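Local structure of MAU2 chromatid cohesion factor homolog (Saccharomyces cerevisiae, 4XDN) at residues Ala561-Leu564 and Gln565-Asn569; Phe230-Pro233 and Glu234-Gln238; Cys220-Asn223 and Tyr224-Glu228. The protein forms a complex with SCC2 that is required for cohesin to associate with chromosomes, and so takes part in sister chromatid cohesion. All coordinates share one frame; numbering follows the deposited sequence.

In the fold
Along the chain contact 3 comes first, on helix 212-228; contact 2 follows, where the loop 230-233 enters helix 234-241; contact 1 lies far downstream, at the start of helix 562-575. Contacts 2 and 3 are neighbours, with centres about 10 Å apart, and they touch: F230 N lies 2.8 Å from L225 O, a probable hydrogen bond, and the ring of P233 packs on L225 and Y221. Contact 1 stands apart, its nearest atoms about 20 Å from either of the others. All three belong to one largely helical chain of the SCC4/mau-2 family. The chain of another protein touches contacts 1 and 3 but not contact 2, consistent with those two lying at a protein-protein interface.

Contact 1: residues Ala561-Leu564 and Gln565-Asn569; sequences ALLL and QILVN
Four successive i to i+4 hydrogen bonds open this helix, from Q565 N to A561 O through V568 N to L564 O, with A561 as the N-cap. The first is 2.9 Å from Q565 N to A561 O and close to straight, at 166°. Three leucines point out from the first turn, and the residue four places on leans its side chain back to each. L562 and I566 lie side by side and point the same way, with L562 CG 3.9 Å from I566 CD1. L563 and L567 cross at a slant: CG and CD1 of L563 both meet L567 CD1, the former at 4.0 Å. L564 and V568 again run side by side in the same direction; V568 CG2, beside its backbone N, leans back to 4.1 Å from L564 CD1. One turn later the amide of N569 folds back: ND2 donates to Q565 O at 2.7 Å, with the oxygen almost in the amide plane. N569 N reaches the same oxygen from the other face, so two donors grip it. The amide is further fixed by F545 N and N543 O. Around the helix, L564, L567 and V568 pack on helix 499-513, while I566 and N569 face helix 580-593; A561, L563, L564 and L567 also meet the chain of another protein.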
# COMPACT_ATOMS: atom_id res chain seq x y z
N ALA A 561 13.88 15.83 11.21
CA ALA A 561 12.69 15.86 12.06
C ALA A 561 13.01 16.73 13.26
O ALA A 561 13.88 16.39 14.06
CB ALA A 561 12.30 14.47 12.48
N LEU A 562 12.32 17.86 13.38
CA LEU A 562 12.66 18.87 14.38
C LEU A 562 12.71 18.31 15.79
O LEU A 562 13.75 18.39 16.45
CB LEU A 562 11.66 20.02 14.34
CG LEU A 562 11.97 21.17 15.31
CD1 LEU A 562 13.26 21.88 14.92
CD2 LEU A 562 10.82 22.15 15.36
N LEU A 563 11.60 17.74 16.26
CA LEU A 563 11.52 17.26 17.63
C LEU A 563 12.59 16.21 17.91
O LEU A 563 13.22 16.21 18.96
CB LEU A 563 10.13 16.68 17.92
CG LEU A 563 9.94 16.10 19.33
CD1 LEU A 563 10.18 17.15 20.40
CD2 LEU A 563 8.56 15.50 19.48
N LEU A 564 12.79 15.31 16.94
CA LEU A 564 13.77 14.25 17.10
C LEU A 564 15.18 14.83 17.21
O LEU A 564 15.94 14.46 18.10
CB LEU A 564 13.69 13.27 15.93
CG LEU A 564 14.61 12.04 16.02
CD1 LEU A 564 14.27 11.19 17.24
CD2 LEU A 564 14.52 11.22 14.76
N GLN A 565 15.52 15.74 16.30
CA GLN A 565 16.85 16.33 16.28
C GLN A 565 17.18 17.03 17.60
O GLN A 565 18.31 16.96 18.08
CB GLN A 565 16.98 17.33 15.13
CG GLN A 565 18.20 17.10 14.26
CD GLN A 565 18.50 18.26 13.33
OE1 GLN A 565 17.60 18.98 12.90
NE2 GLN A 565 19.78 18.47 13.03
N ILE A 566 16.19 17.68 18.19
CA ILE A 566 16.38 18.40 19.44
C ILE A 566 16.61 17.43 20.60
O ILE A 566 17.49 17.64 21.43
CB ILE A 566 15.18 19.32 19.76
CG1 ILE A 566 15.07 20.42 18.70
CG2 ILE A 566 15.32 19.95 21.14
CD1 ILE A 566 13.81 21.28 18.80
N LEU A 567 15.81 16.36 20.65
CA LEU A 567 15.89 15.41 21.75
C LEU A 567 17.20 14.62 21.74
O LEU A 567 17.77 14.34 22.80
CB LEU A 567 14.70 14.44 21.70
CG LEU A 567 13.32 15.05 21.99
CD1 LEU A 567 12.24 14.00 21.81
CD2 LEU A 567 13.25 15.65 23.38
N VAL A 568 17.67 14.25 20.55
CA VAL A 568 18.92 13.50 20.44
C VAL A 568 20.10 14.37 20.86
O VAL A 568 21.00 13.91 21.56
CB VAL A 568 19.16 12.99 19.00
CG1 VAL A 568 20.48 12.24 18.91
CG2 VAL A 568 18.03 12.09 18.58
N ASN A 569 20.09 15.63 20.42
CA ASN A 569 21.14 16.56 20.80
C ASN A 569 21.06 16.91 22.28
O ASN A 569 22.08 17.04 22.95
CB ASN A 569 21.07 17.82 19.94
CG ASN A 569 21.76 17.65 18.60
OD1 ASN A 569 22.95 17.91 18.46
ND2 ASN A 569 21.00 17.20 17.60

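Contact 2: residues Phe230-Pro233 and Glu234-Gln238; sequences FPIP and EDALQ
I232, two residues before helix 234-241, lays its side chain against the first turn of that helix. Its CB is already 3.6 Å from L237 CD1. From there CG2, set opposite the backbone N, does most of the touching: it meets A236 CB at 4.0 Å and presses on L237 CD1 at 3.3 Å, tighter than usual for two carbons. The other branch runs out through CG1 to CD1, which still grazes L237 CD1 at 3.9 Å. The two side chains cross at about a right angle, and one methyl of L237 meets both branches of the isoleucine. P233 is the N-cap, and its carbonyl takes the helix's hydrogen bond from L237, with L237 N 3.1 Å from P233 O. Beside it D235 turns its carboxylate back, OD1 coming to 3.2 Å from P233 CB. On the outer side Q238 NE2 makes a weak bond to E234 OE2, which also has a long, weak ion pair with R241. The loop lies against helix 212-228, where F230 rests on Y224 and L225; F230 also reaches helix 193-206, edge-to-face with H193 and in a cation-pi contact with K197.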
# COMPACT_ATOMS: atom_id res chain seq x y z
N PHE A 230 7.64 -6.15 5.93
CA PHE A 230 8.60 -7.17 6.33
C PHE A 230 9.99 -6.74 5.89
O PHE A 230 10.14 -6.07 4.87
CB PHE A 230 8.26 -8.53 5.71
CG PHE A 230 7.05 -9.19 6.30
CD1 PHE A 230 6.79 -9.14 7.66
CD2 PHE A 230 6.16 -9.88 5.48
CE1 PHE A 230 5.68 -9.76 8.20
CE2 PHE A 230 5.04 -10.50 6.02
CZ PHE A 230 4.80 -10.44 7.38
N PRO A 231 11.02 -7.12 6.66
CA PRO A 231 12.40 -6.89 6.20
C PRO A 231 12.65 -7.55 4.85
O PRO A 231 12.25 -8.70 4.65
CB PRO A 231 13.25 -7.53 7.30
CG PRO A 231 12.40 -7.48 8.51
CD PRO A 231 10.99 -7.66 8.03
N ILE A 232 13.31 -6.84 3.94
CA ILE A 232 13.63 -7.40 2.64
C ILE A 232 14.99 -8.10 2.69
O ILE A 232 15.99 -7.48 3.03
CB ILE A 232 13.65 -6.32 1.54
CG1 ILE A 232 12.36 -5.50 1.58
CG2 ILE A 232 13.83 -6.97 0.17
CD1 ILE A 232 12.35 -4.32 0.63
N PRO A 233 15.03 -9.41 2.37
CA PRO A 233 16.32 -10.11 2.33
C PRO A 233 17.31 -9.47 1.38
O PRO A 233 16.91 -8.83 0.40
CB PRO A 233 15.94 -11.52 1.86
CG PRO A 233 14.53 -11.69 2.27
CD PRO A 233 13.90 -10.33 2.12
N GLU A 234 18.60 -9.64 1.66
CA GLU A 234 19.65 -8.99 0.88
C GLU A 234 19.64 -9.42 -0.58
O GLU A 234 19.81 -8.59 -1.48
CB GLU A 234 21.02 -9.29 1.50
CG GLU A 234 22.18 -8.57 0.84
CD GLU A 234 22.02 -7.06 0.88
OE1 GLU A 234 21.49 -6.54 1.88
OE2 GLU A 234 22.42 -6.40 -0.10
N ASP A 235 19.43 -10.71 -0.82
CA ASP A 235 19.46 -11.23 -2.18
C ASP A 235 18.33 -10.65 -3.03
O ASP A 235 18.51 -10.38 -4.22
CB ASP A 235 19.39 -12.76 -2.17
CG ASP A 235 18.21 -13.29 -1.38
OD1 ASP A 235 17.90 -12.71 -0.32
OD2 ASP A 235 17.60 -14.29 -1.81
N ALA A 236 17.16 -10.46 -2.43
CA ALA A 236 16.04 -9.84 -3.11
C ALA A 236 16.36 -8.38 -3.43
O ALA A 236 15.97 -7.86 -4.48
CB ALA A 236 14.78 -9.93 -2.27
N LEU A 237 17.07 -7.73 -2.52
CA LEU A 237 17.48 -6.34 -2.69
C LEU A 237 18.47 -6.22 -3.85
O LEU A 237 18.33 -5.34 -4.70
CB LEU A 237 18.11 -5.80 -1.40
CG LEU A 237 17.54 -4.51 -0.82
CD1 LEU A 237 16.05 -4.64 -0.51
CD2 LEU A 237 18.30 -4.13 0.44
N GLN A 238 19.46 -7.11 -3.88
CA GLN A 238 20.44 -7.11 -4.96
C GLN A 238 19.78 -7.49 -6.28
O GLN A 238 20.13 -6.96 -7.33
CB GLN A 238 21.58 -8.08 -4.64
CG GLN A 238 22.44 -7.66 -3.46
CD GLN A 238 23.58 -8.63 -3.19
OE1 GLN A 238 23.86 -9.51 -4.00
NE2 GLN A 238 24.23 -8.48 -2.04

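Contact 3: residues Cys220-Asn223 and Tyr224-Glu228; sequences CYVN and YLLNE
L225 CD1 sits over one face of the Y221 ring, a CH-pi contact with the methyl 3.8 Å from the ring centroid and 20° off its normal. The methyl is displaced toward the rim, and its nearest ring atom is CE1, at 3.6 Å. With CG trans to N (chi1 -172°) the Y221 ring points out from the helix, and L225, its CG beside its own backbone N, leans back over it. At the edge of that ring, near its plane, is Y224 CD2, 4.4 Å from Y221 CD1. A second apolar pair repeats the i to i+4 spacing: V222 and L226 lie side by side, with V222 CG1 3.9 Å from L226 CD1. Beneath them the backbone runs in regular helical bonds from C220 O to N227 N, the last being N227 N to N223 O at 2.9 Å. The polar edge is made by N223 and N227, whose amide planes are turned 52° against each other. N223 ND2 lies 3.1 Å from N227 OD1, and the strongest polar partners of both amides are elsewhere: N223 OD1 accepts from W255 NE1, N223 ND2 bonds to the backbone of another protein chain, and N227 ND2 to a polar side chain of that chain. Y224 OH is hydrogen-bonded to H193 ND1. In the fold, helix 212-228 packs on helix 193-206 through C220, Y221 and Y224, with F200 stacked on Y221, on helix 250-266 through C220, N223 and L226, and on helix 170-189 through C220 and Y224.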
# COMPACT_ATOMS: atom_id res chain seq x y z
N CYS A 220 7.39 -8.69 -7.61
CA CYS A 220 6.21 -9.12 -6.87
C CYS A 220 6.59 -9.40 -5.42
O CYS A 220 5.87 -9.04 -4.49
CB CYS A 220 5.59 -10.39 -7.49
SG CYS A 220 4.90 -10.20 -9.16
N TYR A 221 7.75 -10.02 -5.25
CA TYR A 221 8.26 -10.38 -3.93
C TYR A 221 8.50 -9.13 -3.09
O TYR A 221 7.97 -9.00 -1.99
CB TYR A 221 9.55 -11.19 -4.06
CG TYR A 221 10.08 -11.77 -2.77
CD1 TYR A 221 9.25 -12.01 -1.69
CD2 TYR A 221 11.43 -12.08 -2.64
CE1 TYR A 221 9.74 -12.55 -0.51
CE2 TYR A 221 11.93 -12.62 -1.47
CZ TYR A 221 11.08 -12.85 -0.41
OH TYR A 221 11.59 -13.38 0.75
N VAL A 222 9.31 -8.21 -3.62
CA VAL A 222 9.66 -6.99 -2.91
C VAL A 222 8.40 -6.19 -2.55
O VAL A 222 8.27 -5.72 -1.43
CB VAL A 222 10.62 -6.11 -3.73
CG1 VAL A 222 10.82 -4.74 -3.08
CG2 VAL A 222 11.96 -6.81 -3.89
N ASN A 223 7.49 -6.06 -3.51
CA ASN A 223 6.26 -5.31 -3.28
C ASN A 223 5.43 -5.94 -2.17
O ASN A 223 4.88 -5.24 -1.32
CB ASN A 223 5.43 -5.21 -4.55
CG ASN A 223 4.65 -3.90 -4.65
OD1 ASN A 223 4.42 -3.39 -5.75
ND2 ASN A 223 4.26 -3.35 -3.50
N TYR A 224 5.33 -7.27 -2.17
CA TYR A 224 4.63 -7.98 -1.11
C TYR A 224 5.24 -7.68 0.25
O TYR A 224 4.53 -7.41 1.22
CB TYR A 224 4.65 -9.49 -1.36
CG TYR A 224 4.48 -10.30 -0.10
CD1 TYR A 224 3.23 -10.51 0.46
CD2 TYR A 224 5.58 -10.86 0.54
CE1 TYR A 224 3.08 -11.25 1.62
CE2 TYR A 224 5.44 -11.60 1.70
CZ TYR A 224 4.19 -11.79 2.23
OH TYR A 224 4.05 -12.53 3.39
N LEU A 225 6.57 -7.72 0.33
CA LEU A 225 7.28 -7.49 1.58
C LEU A 225 7.06 -6.06 2.07
O LEU A 225 6.85 -5.83 3.26
CB LEU A 225 8.77 -7.77 1.41
CG LEU A 225 9.16 -9.23 1.15
CD1 LEU A 225 10.63 -9.32 0.76
CD2 LEU A 225 8.87 -10.11 2.36
N LEU A 226 7.09 -5.10 1.14
CA LEU A 226 6.86 -3.70 1.49
C LEU A 226 5.43 -3.47 1.97
O LEU A 226 5.20 -2.69 2.89
CB LEU A 226 7.17 -2.80 0.29
CG LEU A 226 8.65 -2.58 -0.03
CD1 LEU A 226 8.79 -1.91 -1.39
CD2 LEU A 226 9.32 -1.75 1.05
N ASN A 227 4.48 -4.15 1.33
CA ASN A 227 3.08 -4.06 1.74
C ASN A 227 2.87 -4.53 3.17
O ASN A 227 2.00 -4.02 3.88
CB ASN A 227 2.18 -4.88 0.80
CG ASN A 227 2.19 -4.36 -0.62
OD1 ASN A 227 2.58 -3.22 -0.87
ND2 ASN A 227 1.77 -5.20 -1.56
N GLU A 228 3.68 -5.51 3.58
CA GLU A 228 3.60 -6.07 4.93
C GLU A 228 4.65 -5.44 5.86
O GLU A 228 4.70 -5.75 7.05
CB GLU A 228 3.79 -7.58 4.88
CG GLU A 228 2.72 -8.33 4.10
CD GLU A 228 1.36 -8.30 4.77
OE1 GLU A 228 1.29 -7.97 5.97
OE2 GLU A 228 0.36 -8.59 4.09